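Local coordinates for protein DynF (Micromonospora chersina, PDB 6UBL) that is of unknown function but belongs to the dynemicin biosynthesis pathway and binds palmitic acid in its beta barrel, which suggests a role in carrying a pathway intermediate or product, at residues V27-D38 and V161-A169; S3-P12 and N105-Q113. All coordinates share one frame; numbering follows the deposited sequence.

Interaction 1. Residues V27-D38 and V161-A169; sequences VVPWTPPEPGID and VRSIPPAGA. With PLM (palmitic acid), chain C.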
ATOM      1  N   VAL A  27      17.791 -24.700  -5.601  1.00 39.63           N
ATOM      2  CA  VAL A  27      17.613 -23.572  -4.696  1.00 37.32           C
ATOM      3  C   VAL A  27      18.641 -23.771  -3.592  1.00 39.70           C
ATOM      4  O   VAL A  27      18.487 -24.658  -2.744  1.00 42.17           O
ATOM      5  CB  VAL A  27      16.187 -23.528  -4.137  1.00 37.04           C
ATOM      6  CG1 VAL A  27      16.010 -22.342  -3.206  1.00 37.22           C
ATOM      7  CG2 VAL A  27      15.174 -23.464  -5.278  1.00 36.89           C
ATOM      8  N   VAL A  28      19.701 -22.973  -3.610  1.00 40.43           N
ATOM      9  CA  VAL A  28      20.805 -23.103  -2.661  1.00 42.79           C
ATOM     10  C   VAL A  28      20.566 -22.121  -1.519  1.00 38.37           C
ATOM     11  O   VAL A  28      20.542 -20.903  -1.764  1.00 39.40           O
ATOM     12  CB  VAL A  28      22.144 -22.799  -3.351  1.00 51.37           C
ATOM     13  CG1 VAL A  28      23.313 -23.088  -2.426  1.00 52.38           C
ATOM     14  CG2 VAL A  28      22.264 -23.578  -4.658  1.00 58.67           C
ATOM     15  N   PRO A  29      20.441 -22.580  -0.274  1.00 37.40           N
ATOM     16  CA  PRO A  29      20.184 -21.634   0.818  1.00 33.78           C
ATOM     17  C   PRO A  29      21.366 -20.706   1.041  1.00 31.99           C
ATOM     18  O   PRO A  29      22.520 -21.044   0.760  1.00 31.21           O
ATOM     19  CB  PRO A  29      19.947 -22.537   2.038  1.00 37.02           C
ATOM     20  CG  PRO A  29      19.636 -23.899   1.477  1.00 41.77           C
ATOM     21  CD  PRO A  29      20.421 -23.980   0.188  1.00 40.35           C
ATOM     22  N   TRP A  30      21.059 -19.519   1.560  1.00 30.40           N
ATOM     23  CA  TRP A  30      22.062 -18.563   2.029  1.00 31.52           C
ATOM     24  C   TRP A  30      23.018 -18.115   0.926  1.00 30.18           C
ATOM     25  O   TRP A  30      24.152 -17.725   1.211  1.00 31.48           O
ATOM     26  CB  TRP A  30      22.857 -19.128   3.215  1.00 32.09           C
ATOM     27  CG  TRP A  30      22.022 -19.692   4.328  1.00 31.50           C
ATOM     28  CD1 TRP A  30      21.988 -20.996   4.724  1.00 34.32           C
ATOM     29  CD2 TRP A  30      21.144 -18.976   5.214  1.00 33.07           C
ATOM     30  NE1 TRP A  30      21.131 -21.145   5.786  1.00 38.85           N
ATOM     31  CE2 TRP A  30      20.602 -19.922   6.110  1.00 37.65           C
ATOM     32  CE3 TRP A  30      20.762 -17.637   5.333  1.00 31.85           C
ATOM     33  CZ2 TRP A  30      19.696 -19.574   7.106  1.00 40.60           C
ATOM     34  CZ3 TRP A  30      19.855 -17.289   6.325  1.00 34.53           C
ATOM     35  CH2 TRP A  30      19.334 -18.258   7.198  1.00 37.20           C
ATOM     36  N   THR A  31      22.600 -18.193  -0.332  1.00 30.48           N
ATOM     37  CA  THR A  31      23.481 -17.949  -1.473  1.00 32.20           C
ATOM     38  C   THR A  31      22.832 -16.964  -2.435  1.00 29.65           C
ATOM     39  O   THR A  31      21.771 -17.278  -3.016  1.00 32.58           O
ATOM     40  CB  THR A  31      23.799 -19.270  -2.167  1.00 35.33           C
ATOM     41  OG1 THR A  31      24.437 -20.156  -1.242  1.00 35.66           O
ATOM     42  CG2 THR A  31      24.702 -19.055  -3.370  1.00 35.53           C
ATOM     43  N   PRO A  32      23.384 -15.763  -2.600  1.00 29.64           N
ATOM     44  CA  PRO A  32      22.813 -14.816  -3.574  1.00 28.46           C
ATOM     45  C   PRO A  32      22.925 -15.378  -4.982  1.00 31.16           C
ATOM     46  O   PRO A  32      24.033 -15.704  -5.444  1.00 31.08           O
ATOM     47  CB  PRO A  32      23.691 -13.565  -3.407  1.00 30.59           C
ATOM     48  CG  PRO A  32      24.249 -13.675  -1.993  1.00 33.49           C
ATOM     49  CD  PRO A  32      24.492 -15.162  -1.838  1.00 31.59           C
ATOM     50  N   PRO A  33      21.809 -15.538  -5.699  1.00 29.57           N
ATOM     51  CA  PRO A  33      21.871 -16.171  -7.023  1.00 30.84           C
ATOM     52  C   PRO A  33      22.233 -15.191  -8.129  1.00 30.45           C
ATOM     53  O   PRO A  33      22.071 -13.976  -8.010  1.00 29.28           O
ATOM     54  CB  PRO A  33      20.441 -16.686  -7.228  1.00 28.74           C
ATOM     55  CG  PRO A  33      19.599 -15.680  -6.494  1.00 28.46           C
ATOM     56  CD  PRO A  33      20.413 -15.289  -5.276  1.00 31.33           C
ATOM     57  N   GLU A  34      22.727 -15.760  -9.226  0.64 31.32           N
ATOM     58  CA  GLU A  34      22.878 -15.000 -10.452  0.64 33.33           C
ATOM     59  C   GLU A  34      21.501 -14.520 -10.906  0.64 29.71           C
ATOM     60  O   GLU A  34      20.489 -15.170 -10.622  0.64 28.34           O
ATOM     61  CB  GLU A  34      23.480 -15.889 -11.544  0.64 41.28           C
ATOM     62  CG  GLU A  34      24.777 -16.581 -11.155  0.64 50.17           C
ATOM     63  CD  GLU A  34      25.962 -15.638 -11.126  0.64 54.23           C
ATOM     64  OE1 GLU A  34      26.401 -15.191 -12.204  0.64 55.95           O
ATOM     65  OE2 GLU A  34      26.456 -15.339 -10.019  0.64 55.73           O
ATOM     66  N   PRO A  35      21.425 -13.387 -11.603  1.00 26.83           N
ATOM     67  CA  PRO A  35      20.114 -12.904 -12.055  1.00 28.50           C
ATOM     68  C   PRO A  35      19.386 -13.940 -12.904  1.00 25.00           C
ATOM     69  O   PRO A  35      19.993 -14.664 -13.701  1.00 29.53           O
ATOM     70  CB  PRO A  35      20.431 -11.638 -12.861  1.00 33.17           C
ATOM     71  CG  PRO A  35      21.909 -11.598 -13.026  1.00 36.24           C
ATOM     72  CD  PRO A  35      22.515 -12.454 -11.943  1.00 32.60           C
ATOM     73  N   GLY A  36      18.069 -13.994 -12.726  1.00 26.04           N
ATOM     74  CA  GLY A  36      17.236 -14.909 -13.484  1.00 27.14           C
ATOM     75  C   GLY A  36      15.783 -14.542 -13.301  1.00 23.92           C
ATOM     76  O   GLY A  36      15.431 -13.710 -12.458  1.00 23.63           O
ATOM     77  N   ILE A  37      14.942 -15.162 -14.123  1.00 25.06           N
ATOM     78  CA  ILE A  37      13.497 -15.032 -14.019  1.00 24.24           C
ATOM     79  C   ILE A  37      12.983 -16.334 -13.422  1.00 24.26           C
ATOM     80  O   ILE A  37      13.017 -17.381 -14.081  1.00 24.90           O
ATOM     81  CB  ILE A  37      12.853 -14.759 -15.384  1.00 26.59           C
ATOM     82  CG1 ILE A  37      13.433 -13.496 -16.024  1.00 28.49           C
ATOM     83  CG2 ILE A  37      11.343 -14.625 -15.205  1.00 27.89           C
ATOM     84  CD1 ILE A  37      13.021 -13.300 -17.463  1.00 29.14           C
ATOM     85  N   ASP A  38      12.473 -16.274 -12.196  1.00 24.37           N
ATOM     86  CA  ASP A  38      11.992 -17.472 -11.526  1.00 23.87           C
ATOM     87  C   ASP A  38      10.585 -17.791 -12.012  1.00 24.55           C
ATOM     88  O   ASP A  38       9.694 -16.934 -11.968  1.00 25.29           O
ATOM     89  CB  ASP A  38      11.991 -17.245 -10.013  1.00 24.38           C
ATOM     90  CG  ASP A  38      13.387 -17.056  -9.452  1.00 25.45           C
ATOM     91  OD1 ASP A  38      14.328 -17.671  -9.980  1.00 26.53           O
ATOM     92  OD2 ASP A  38      13.542 -16.280  -8.486  1.00 25.27           O
ATOM     93  N   VAL A 161      13.324 -15.286   5.139  1.00 23.16           N
ATOM     94  CA  VAL A 161      13.852 -15.693   3.840  1.00 22.08           C
ATOM     95  C   VAL A 161      15.272 -16.211   4.030  1.00 23.98           C
ATOM     96  O   VAL A 161      16.179 -15.454   4.385  1.00 25.61           O
ATOM     97  CB  VAL A 161      13.813 -14.542   2.832  1.00 23.62           C
ATOM     98  CG1 VAL A 161      14.568 -14.901   1.561  1.00 23.83           C
ATOM     99  CG2 VAL A 161      12.375 -14.165   2.509  1.00 24.58           C
ATOM    100  N   ARG A 162      15.468 -17.505   3.776  1.00 24.45           N
ATOM    101  CA  ARG A 162      16.777 -18.132   3.904  1.00 27.03           C
ATOM    102  C   ARG A 162      17.309 -18.627   2.572  1.00 26.74           C
ATOM    103  O   ARG A 162      18.433 -19.130   2.515  1.00 27.45           O
ATOM    104  CB  ARG A 162      16.685 -19.309   4.881  1.00 26.95           C
ATOM    105  CG  ARG A 162      16.029 -18.965   6.200  1.00 28.19           C
ATOM    106  CD  ARG A 162      15.998 -20.163   7.126  1.00 31.95           C
ATOM    107  NE  ARG A 162      15.151 -19.899   8.285  1.00 32.00           N
ATOM    108  CZ  ARG A 162      15.044 -20.705   9.338  1.00 35.21           C
ATOM    109  NH1 ARG A 162      15.744 -21.832   9.391  1.00 38.92           N
ATOM    110  NH2 ARG A 162      14.237 -20.385  10.339  1.00 34.98           N
ATOM    111  N   SER A 163      16.537 -18.487   1.499  1.00 24.42           N
ATOM    112  CA  SER A 163      17.027 -18.772   0.161  1.00 26.45           C
ATOM    113  C   SER A 163      16.354 -17.806  -0.800  1.00 25.57           C
ATOM    114  O   SER A 163      15.261 -17.302  -0.530  1.00 26.76           O
ATOM    115  CB  SER A 163      16.733 -20.210  -0.288  1.00 29.62           C
ATOM    116  OG  SER A 163      15.348 -20.442  -0.447  1.00 35.60           O
ATOM    117  N   ILE A 164      17.015 -17.553  -1.922  1.00 25.29           N
ATOM    118  CA  ILE A 164      16.452 -16.712  -2.973  1.00 24.67           C
ATOM    119  C   ILE A 164      16.464 -17.540  -4.251  1.00 25.95           C
ATOM    120  O   ILE A 164      17.544 -17.881  -4.756  1.00 26.49           O
ATOM    121  CB  ILE A 164      17.270 -15.430  -3.166  1.00 25.98           C
ATOM    122  CG1 ILE A 164      17.257 -14.604  -1.874  1.00 26.52           C
ATOM    123  CG2 ILE A 164      16.707 -14.614  -4.316  1.00 25.77           C
ATOM    124  CD1 ILE A 164      18.151 -13.393  -1.930  1.00 25.94           C
ATOM    125  N   PRO A 165      15.304 -17.894  -4.814  1.00 23.74           N
ATOM    126  CA  PRO A 165      13.959 -17.537  -4.345  1.00 26.43           C
ATOM    127  C   PRO A 165      13.560 -18.306  -3.097  1.00 25.96           C
ATOM    128  O   PRO A 165      14.089 -19.402  -2.856  1.00 27.28           O
ATOM    129  CB  PRO A 165      13.064 -17.964  -5.515  1.00 24.76           C
ATOM    130  CG  PRO A 165      13.797 -19.155  -6.084  1.00 26.10           C
ATOM    131  CD  PRO A 165      15.252 -18.747  -6.018  1.00 24.97           C
ATOM    132  N   PRO A 166      12.632 -17.759  -2.325  1.00 25.43           N
ATOM    133  CA  PRO A 166      12.152 -18.449  -1.114  1.00 27.66           C
ATOM    134  C   PRO A 166      11.113 -19.515  -1.446  1.00 26.80           C
ATOM    135  O   PRO A 166       9.939 -19.419  -1.073  1.00 27.96           O
ATOM    136  CB  PRO A 166      11.570 -17.291  -0.291  1.00 27.41           C
ATOM    137  CG  PRO A 166      11.087 -16.323  -1.320  1.00 27.23           C
ATOM    138  CD  PRO A 166      12.087 -16.395  -2.438  1.00 27.69           C
ATOM    139  N   ALA A 167      11.545 -20.540  -2.181  1.00 27.43           N
ATOM    140  CA  ALA A 167      10.640 -21.618  -2.558  1.00 28.51           C
ATOM    141  C   ALA A 167      10.048 -22.280  -1.315  1.00 28.37           C
ATOM    142  O   ALA A 167      10.728 -22.458  -0.294  1.00 30.47           O
ATOM    143  CB  ALA A 167      11.391 -22.658  -3.383  1.00 30.33           C
ATOM    144  N   GLY A 168       8.764 -22.631  -1.402  1.00 27.51           N
ATOM    145  CA  GLY A 168       8.075 -23.312  -0.338  1.00 26.97           C
ATOM    146  C   GLY A 168       7.591 -22.433   0.792  1.00 28.00           C
ATOM    147  O   GLY A 168       6.900 -22.936   1.688  1.00 30.69           O
ATOM    148  N   ALA A 169       7.926 -21.146   0.789  1.00 26.32           N
ATOM    149  CA  ALA A 169       7.716 -20.330   1.971  1.00 25.88           C
ATOM    150  C   ALA A 169       6.289 -19.793   2.053  1.00 26.68           C
ATOM    151  O   ALA A 169       5.681 -19.454   1.034  1.00 26.11           O
ATOM    152  CB  ALA A 169       8.691 -19.160   1.982  1.00 26.22           C
TER
HETATM  153  C1  PLM C 301      12.156 -14.452  -6.067  1.00 26.72           C
HETATM  154  O1  PLM C 301      11.725 -14.889  -7.221  1.00 27.89           O
HETATM  155  O2  PLM C 301      13.264 -14.662  -5.647  1.00 28.65           O
HETATM  156  C2  PLM C 301      11.132 -13.681  -5.296  1.00 30.96           C
HETATM  157  C3  PLM C 301       9.780 -14.333  -5.169  1.00 33.20           C
HETATM  158  C4  PLM C 301       8.904 -13.448  -4.336  1.00 38.34           C
HETATM  159  C5  PLM C 301       7.459 -13.511  -4.661  1.00 39.44           C
HETATM  160  C6  PLM C 301       6.654 -12.526  -3.848  1.00 47.12           C
HETATM  161  C7  PLM C 301       5.374 -13.145  -3.355  1.00 56.47           C
HETATM  162  C8  PLM C 301       4.618 -13.851  -4.453  1.00 61.11           C
HETATM  163  C9  PLM C 301       4.157 -12.940  -5.557  1.00 62.79           C
HETATM  164  CA  PLM C 301       2.756 -12.442  -5.328  1.00 66.98           C
HETATM  165  CB  PLM C 301       1.723 -13.496  -5.672  1.00 67.92           C
HETATM  166  CC  PLM C 301       0.518 -12.905  -6.342  1.00 64.69           C
HETATM  167  CD  PLM C 301      -0.725 -12.865  -5.495  1.00 57.49           C
HETATM  168  CE  PLM C 301      -1.618 -11.723  -5.905  1.00 50.83           C
HETATM  169  CF  PLM C 301      -3.057 -11.858  -5.511  1.00 50.35           C
HETATM  170  CG  PLM C 301      -3.869 -10.701  -5.973  1.00 51.13           C
HETATM  171  O   HOH W   1      19.777 -18.482  -1.809  1.00 30.60           O

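Interaction 2. Residues S3-P12 and N105-Q113; sequences STKSVLFGRP and NPDCLSAGQ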
ATOM      1  N   SER A   3      11.146   1.811 -17.212  1.00 39.24           N
ATOM      2  CA  SER A   3       9.861   1.158 -17.411  1.00 39.71           C
ATOM      3  C   SER A   3       8.925   1.984 -18.287  1.00 41.01           C
ATOM      4  O   SER A   3       8.942   3.220 -18.244  1.00 42.17           O
ATOM      5  CB  SER A   3       9.187   0.867 -16.072  1.00 39.41           C
ATOM      6  OG  SER A   3       7.874   0.365 -16.272  1.00 37.12           O
ATOM      7  N   THR A   4       8.138   1.293 -19.112  1.00 35.14           N
ATOM      8  CA  THR A   4       7.099   1.937 -19.904  1.00 35.09           C
ATOM      9  C   THR A   4       5.746   1.975 -19.195  1.00 33.70           C
ATOM     10  O   THR A   4       4.788   2.520 -19.749  1.00 36.91           O
ATOM     11  CB  THR A   4       6.943   1.222 -21.258  1.00 40.18           C
ATOM     12  OG1 THR A   4       6.522  -0.132 -21.050  1.00 43.02           O
ATOM     13  CG2 THR A   4       8.247   1.246 -22.033  1.00 43.34           C
ATOM     14  N   LYS A   5       5.643   1.412 -17.992  1.00 34.06           N
ATOM     15  CA  LYS A   5       4.367   1.315 -17.291  1.00 34.50           C
ATOM     16  C   LYS A   5       3.927   2.688 -16.775  1.00 35.40           C
ATOM     17  O   LYS A   5       4.750   3.535 -16.406  1.00 35.12           O
ATOM     18  CB  LYS A   5       4.517   0.357 -16.116  1.00 36.01           C
ATOM     19  CG  LYS A   5       4.924  -1.064 -16.505  1.00 40.14           C
ATOM     20  CD  LYS A   5       3.768  -1.878 -17.078  1.00 43.68           C
ATOM     21  CE  LYS A   5       4.159  -3.346 -17.247  1.00 47.34           C
ATOM     22  NZ  LYS A   5       5.530  -3.527 -17.806  1.00 51.89           N
ATOM     23  N   SER A   6       2.608   2.909 -16.730  1.00 37.78           N
ATOM     24  CA  SER A   6       2.121   4.230 -16.329  1.00 39.57           C
ATOM     25  C   SER A   6       2.238   4.460 -14.826  1.00 36.52           C
ATOM     26  O   SER A   6       2.391   5.605 -14.395  1.00 37.84           O
ATOM     27  CB  SER A   6       0.678   4.456 -16.802  1.00 46.64           C
ATOM     28  OG  SER A   6      -0.045   3.244 -16.866  1.00 57.21           O
ATOM     29  N   VAL A   7       2.155   3.405 -14.017  1.00 30.56           N
ATOM     30  CA  VAL A   7       2.260   3.511 -12.565  1.00 28.10           C
ATOM     31  C   VAL A   7       3.283   2.498 -12.083  1.00 27.13           C
ATOM     32  O   VAL A   7       3.186   1.315 -12.419  1.00 27.11           O
ATOM     33  CB  VAL A   7       0.920   3.294 -11.837  1.00 33.24           C
ATOM     34  CG1 VAL A   7       1.132   3.405 -10.312  1.00 35.08           C
ATOM     35  CG2 VAL A   7      -0.126   4.265 -12.323  1.00 41.21           C
ATOM     36  N   LEU A   8       4.281   2.957 -11.335  1.00 26.43           N
ATOM     37  CA  LEU A   8       5.327   2.081 -10.816  1.00 24.66           C
ATOM     38  C   LEU A   8       5.158   1.911  -9.308  1.00 23.32           C
ATOM     39  O   LEU A   8       5.096   2.908  -8.570  1.00 27.08           O
ATOM     40  CB  LEU A   8       6.707   2.664 -11.102  1.00 25.30           C
ATOM     41  CG  LEU A   8       6.953   3.139 -12.535  1.00 32.51           C
ATOM     42  CD1 LEU A   8       8.393   3.652 -12.632  1.00 37.32           C
ATOM     43  CD2 LEU A   8       6.677   2.074 -13.563  1.00 32.43           C
ATOM     44  N   PHE A   9       5.069   0.656  -8.848  1.00 23.64           N
ATOM     45  CA  PHE A   9       4.953   0.371  -7.421  1.00 23.20           C
ATOM     46  C   PHE A   9       6.295   0.032  -6.772  1.00 24.96           C
ATOM     47  O   PHE A   9       6.321  -0.390  -5.610  1.00 26.46           O
ATOM     48  CB  PHE A   9       3.940  -0.747  -7.144  1.00 23.47           C
ATOM     49  CG  PHE A   9       2.516  -0.388  -7.499  1.00 24.60           C
ATOM     50  CD1 PHE A   9       1.997   0.859  -7.156  1.00 25.17           C
ATOM     51  CD2 PHE A   9       1.703  -1.294  -8.139  1.00 26.43           C
ATOM     52  CE1 PHE A   9       0.696   1.191  -7.483  1.00 26.98           C
ATOM     53  CE2 PHE A   9       0.400  -0.967  -8.461  1.00 27.11           C
ATOM     54  CZ  PHE A   9      -0.104   0.272  -8.130  1.00 27.10           C
ATOM     55  N   GLY A  10       7.400   0.201  -7.493  1.00 25.04           N
ATOM     56  CA  GLY A  10       8.717  -0.021  -6.939  1.00 24.05           C
ATOM     57  C   GLY A  10       9.764   0.183  -8.017  1.00 23.49           C
ATOM     58  O   GLY A  10       9.517   0.904  -8.989  1.00 24.98           O
ATOM     59  N   ARG A  11      10.907  -0.456  -7.884  1.00 23.71           N
ATOM     60  CA  ARG A  11      12.041  -0.182  -8.755  1.00 23.08           C
ATOM     61  C   ARG A  11      12.009  -1.076  -9.988  1.00 22.06           C
ATOM     62  O   ARG A  11      11.867  -2.298  -9.857  1.00 22.89           O
ATOM     63  CB  ARG A  11      13.325  -0.440  -7.991  1.00 25.98           C
ATOM     64  CG  ARG A  11      14.557   0.038  -8.682  1.00 25.80           C
ATOM     65  CD  ARG A  11      15.764  -0.198  -7.809  1.00 29.41           C
ATOM     66  NE  ARG A  11      16.936   0.425  -8.385  1.00 24.71           N
ATOM     67  CZ  ARG A  11      18.188   0.150  -8.043  1.00 24.31           C
ATOM     68  NH1 ARG A  11      18.441  -0.766  -7.121  1.00 26.63           N
ATOM     69  NH2 ARG A  11      19.190   0.786  -8.633  1.00 23.97           N
ATOM     70  N   PRO A  12      12.148  -0.521 -11.193  1.00 22.49           N
ATOM     71  CA  PRO A  12      12.227  -1.383 -12.379  1.00 22.48           C
ATOM     72  C   PRO A  12      13.482  -2.243 -12.397  1.00 23.50           C
ATOM     73  O   PRO A  12      14.564  -1.821 -11.978  1.00 24.67           O
ATOM     74  CB  PRO A  12      12.205  -0.394 -13.553  1.00 25.12           C
ATOM     75  CG  PRO A  12      11.612   0.861 -12.996  1.00 26.39           C
ATOM     76  CD  PRO A  12      12.052   0.907 -11.559  1.00 23.81           C
ATOM     77  N   ASN A 105      -2.131  -6.329 -13.893  1.00 23.30           N
ATOM     78  CA  ASN A 105      -2.596  -5.144 -14.604  1.00 23.02           C
ATOM     79  C   ASN A 105      -1.451  -4.618 -15.464  1.00 24.19           C
ATOM     80  O   ASN A 105      -0.418  -4.215 -14.918  1.00 25.68           O
ATOM     81  CB  ASN A 105      -3.009  -4.082 -13.598  1.00 24.44           C
ATOM     82  CG  ASN A 105      -3.626  -2.860 -14.251  1.00 27.74           C
ATOM     83  OD1 ASN A 105      -3.427  -2.604 -15.437  1.00 28.79           O
ATOM     84  ND2 ASN A 105      -4.367  -2.084 -13.465  1.00 25.08           N
ATOM     85  N   PRO A 106      -1.577  -4.619 -16.796  1.00 23.99           N
ATOM     86  CA  PRO A 106      -0.453  -4.170 -17.642  1.00 27.01           C
ATOM     87  C   PRO A 106      -0.106  -2.705 -17.478  1.00 28.06           C
ATOM     88  O   PRO A 106       0.957  -2.288 -17.951  1.00 29.93           O
ATOM     89  CB  PRO A 106      -0.929  -4.479 -19.066  1.00 28.96           C
ATOM     90  CG  PRO A 106      -2.423  -4.453 -18.976  1.00 30.22           C
ATOM     91  CD  PRO A 106      -2.772  -4.962 -17.596  1.00 26.05           C
ATOM     92  N   ASP A 107      -0.964  -1.907 -16.836  1.00 27.21           N
ATOM     93  CA  ASP A 107      -0.677  -0.494 -16.637  1.00 26.88           C
ATOM     94  C   ASP A 107       0.251  -0.246 -15.457  1.00 25.16           C
ATOM     95  O   ASP A 107       0.690   0.896 -15.266  1.00 28.27           O
ATOM     96  CB  ASP A 107      -1.958   0.290 -16.343  1.00 30.48           C
ATOM     97  CG  ASP A 107      -2.907   0.355 -17.520  1.00 36.91           C
ATOM     98  OD1 ASP A 107      -2.445   0.331 -18.673  1.00 38.87           O
ATOM     99  OD2 ASP A 107      -4.129   0.489 -17.272  1.00 37.15           O
ATOM    100  N   CYS A 108       0.534  -1.273 -14.658  1.00 25.61           N
ATOM    101  CA  CYS A 108       1.235  -1.134 -13.392  1.00 26.10           C
ATOM    102  C   CYS A 108       2.509  -1.965 -13.395  1.00 26.70           C
ATOM    103  O   CYS A 108       2.517  -3.099 -13.892  1.00 31.27           O
ATOM    104  CB  CYS A 108       0.395  -1.732 -12.256  1.00 28.88           C
ATOM    105  SG  CYS A 108      -1.199  -0.997 -12.005  1.00 33.05           S
ATOM    106  N   LEU A 109       3.583  -1.420 -12.837  1.00 23.02           N
ATOM    107  CA  LEU A 109       4.773  -2.213 -12.548  1.00 22.49           C
ATOM    108  C   LEU A 109       4.645  -2.789 -11.136  1.00 23.85           C
ATOM    109  O   LEU A 109       4.647  -2.040 -10.148  1.00 23.87           O
ATOM    110  CB  LEU A 109       6.055  -1.386 -12.660  1.00 24.05           C
ATOM    111  CG  LEU A 109       7.281  -2.225 -12.259  1.00 29.49           C
ATOM    112  CD1 LEU A 109       7.548  -3.321 -13.298  1.00 33.19           C
ATOM    113  CD2 LEU A 109       8.525  -1.381 -12.046  1.00 32.54           C
ATOM    114  N   SER A 110       4.546  -4.115 -11.037  1.00 21.09           N
ATOM    115  CA  SER A 110       4.571  -4.811  -9.753  1.00 21.14           C
ATOM    116  C   SER A 110       6.024  -5.104  -9.396  1.00 21.69           C
ATOM    117  O   SER A 110       6.745  -5.721 -10.186  1.00 21.04           O
ATOM    118  CB  SER A 110       3.761  -6.104  -9.832  1.00 23.56           C
ATOM    119  OG  SER A 110       2.376  -5.830 -10.007  1.00 24.08           O
ATOM    120  N   ALA A 111       6.464  -4.627  -8.231  1.00 21.56           N
ATOM    121  CA  ALA A 111       7.883  -4.591  -7.904  1.00 20.58           C
ATOM    122  C   ALA A 111       8.093  -4.800  -6.412  1.00 21.37           C
ATOM    123  O   ALA A 111       7.241  -4.457  -5.591  1.00 20.27           O
ATOM    124  CB  ALA A 111       8.512  -3.276  -8.368  1.00 23.07           C
ATOM    125  N   GLY A 112       9.260  -5.331  -6.071  1.00 21.92           N
ATOM    126  CA  GLY A 112       9.560  -5.651  -4.697  1.00 21.19           C
ATOM    127  C   GLY A 112      11.048  -5.757  -4.466  1.00 23.68           C
ATOM    128  O   GLY A 112      11.864  -5.392  -5.318  1.00 20.80           O
ATOM    129  N   GLN A 113      11.395  -6.246  -3.282  1.00 21.42           N
ATOM    130  CA  GLN A 113      12.797  -6.363  -2.914  1.00 20.78           C
ATOM    131  C   GLN A 113      12.967  -7.390  -1.805  1.00 22.14           C
ATOM    132  O   GLN A 113      12.009  -7.791  -1.133  1.00 23.43           O
ATOM    133  CB  GLN A 113      13.390  -5.018  -2.512  1.00 26.24           C
ATOM    134  CG  GLN A 113      12.718  -4.371  -1.320  1.00 25.17           C
ATOM    135  CD  GLN A 113      13.159  -2.942  -1.152  1.00 27.38           C
ATOM    136  OE1 GLN A 113      12.377  -2.011  -1.344  1.00 24.82           O
ATOM    137  NE2 GLN A 113      14.426  -2.759  -0.810  1.00 26.11           N
TER
HETATM  138  O   HOH W   2      12.483  -3.713  -7.623  1.00 22.73           O
HETATM  139  O   HOH W   3      11.391  -2.188  -5.570  1.00 23.36           O

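Interaction 1. Residues V27-D38 and V161-A169
W30 N donates to R162 O at 2.8 Å with an N-H...O angle of 154°, joining the type II turn V28-T31 to the loop that follows strand 154-161, P29 and S163 being the nearest CA pair. A bridging water extends the seam: it donates to V28 O and T31 O and accepts from I164 N, so three backbone polar groups are tied without direct contact. On the flank of the turn, the W30 ring lies beside the extended R162 chain, the two side chains running the same way. R162 CB sits over the six-membered ring, 3.9 Å from its centroid and 19° off the normal, a CH-pi contact, while R162 CG comes 3.5 Å from W30 CH2. The guanidinium, turned only slightly from the ring plane, reaches on to a salt bridge with D160. V27 sends CG1, anti to the backbone N, into the angle between S163 OG and P165 O. That hydroxyl donates to P165 O from 35° out of the carbonyl plane, which fixes its rotation and closes the loop on itself. Farther along, P33 CG meets I164 CG2 at 3.8 Å, the two side chains crossing at about a right angle. P165, preceded by a cis peptide, turns its ring so that CB lies 3.4 Å from D38 OD2. D38 is also held by a salt bridge to R68 and a hydrogen bond with Y205, and its OD2 approaches O1 of the palmitic acid to 2.6 Å. Two acid oxygens this close suggest that one of the two groups holds a proton and donates it, at the barrel mouth where P165 CA and I164 CG2 border the other oxygen of the fatty acid head group.

Interaction 2. Residues S3-P12 and N105-Q113
Strand residues V7 and L8 pair in parallel with C108 and L109, their CA atoms 4.8 and 4.7 Å apart, and the ladder rests on L109 N to V7 O (2.8 Å, 166° at the hydrogen) and F9 N to L109 O. At its start D107 O accepts from V7 N and from S6 OG, the hydroxyl lying in the carbonyl plane on a lone pair. L109 is the main bump, burying the largest area in the contact. Its CG stands anti to the backbone N (chi1 176°), which carries CD2 into a hollow bounded by G10 O and the P12 ring, 3.9 Å from P12 CG; L8 CD2 covers its base, 3.6 Å from L109 CB. The opposite face of the pairing carries V7 and C108. There F9 swings its ring across C108, CE2 meeting both CB and SG at 3.9 Å, with the sulfur oblique to the ring. A111 CB fits against G10 CA at 3.6 Å, a place where a side chain on G10 would collide. K5 bends at chi2 (-77°) and chi4, laying CG across L109 CB at about a right angle and bringing CD to 3.0 Å from P106 O. Cutting K5 back to an alanine removes CG, CD and CE, and would probably leave P106 O and C108 O without the chain now lying against them and open a gap beside L109 CB. Beyond G10, one water lies between R11 O and G112 O; another accepts from R11 N and donates only weakly to G112 O. Strand 108-115 is itself flanked by strands 81-92 and 129-141, with F9 reaching A134 and P153 while R11 makes a cation-pi contact with Y82; at the dimer interface, R11 NE donates to D188 O of the second subunit and G10 O accepts from its R151.

Running from the N terminus, the chain first supplies 3-12, then 27-38, then 105-113 and finally 161-169, so the two contacts cross rather than nest. Interaction 2 closes a loop of 92 residues, bringing the N-terminal segment back onto strand 108-115; interaction 1 closes one of 122 residues, joining the approach to strand 37-50 with the loop between strands 154-161 and 170-183. Their centres lie 22 Å apart and their nearest atoms about 7 Å, without touching. The first contact borders the palmitic acid head group, whereas interaction 2 lies on the barrel's outer side and reaches the second subunit; the side chain of A111 remains about 10 Å from the ligand.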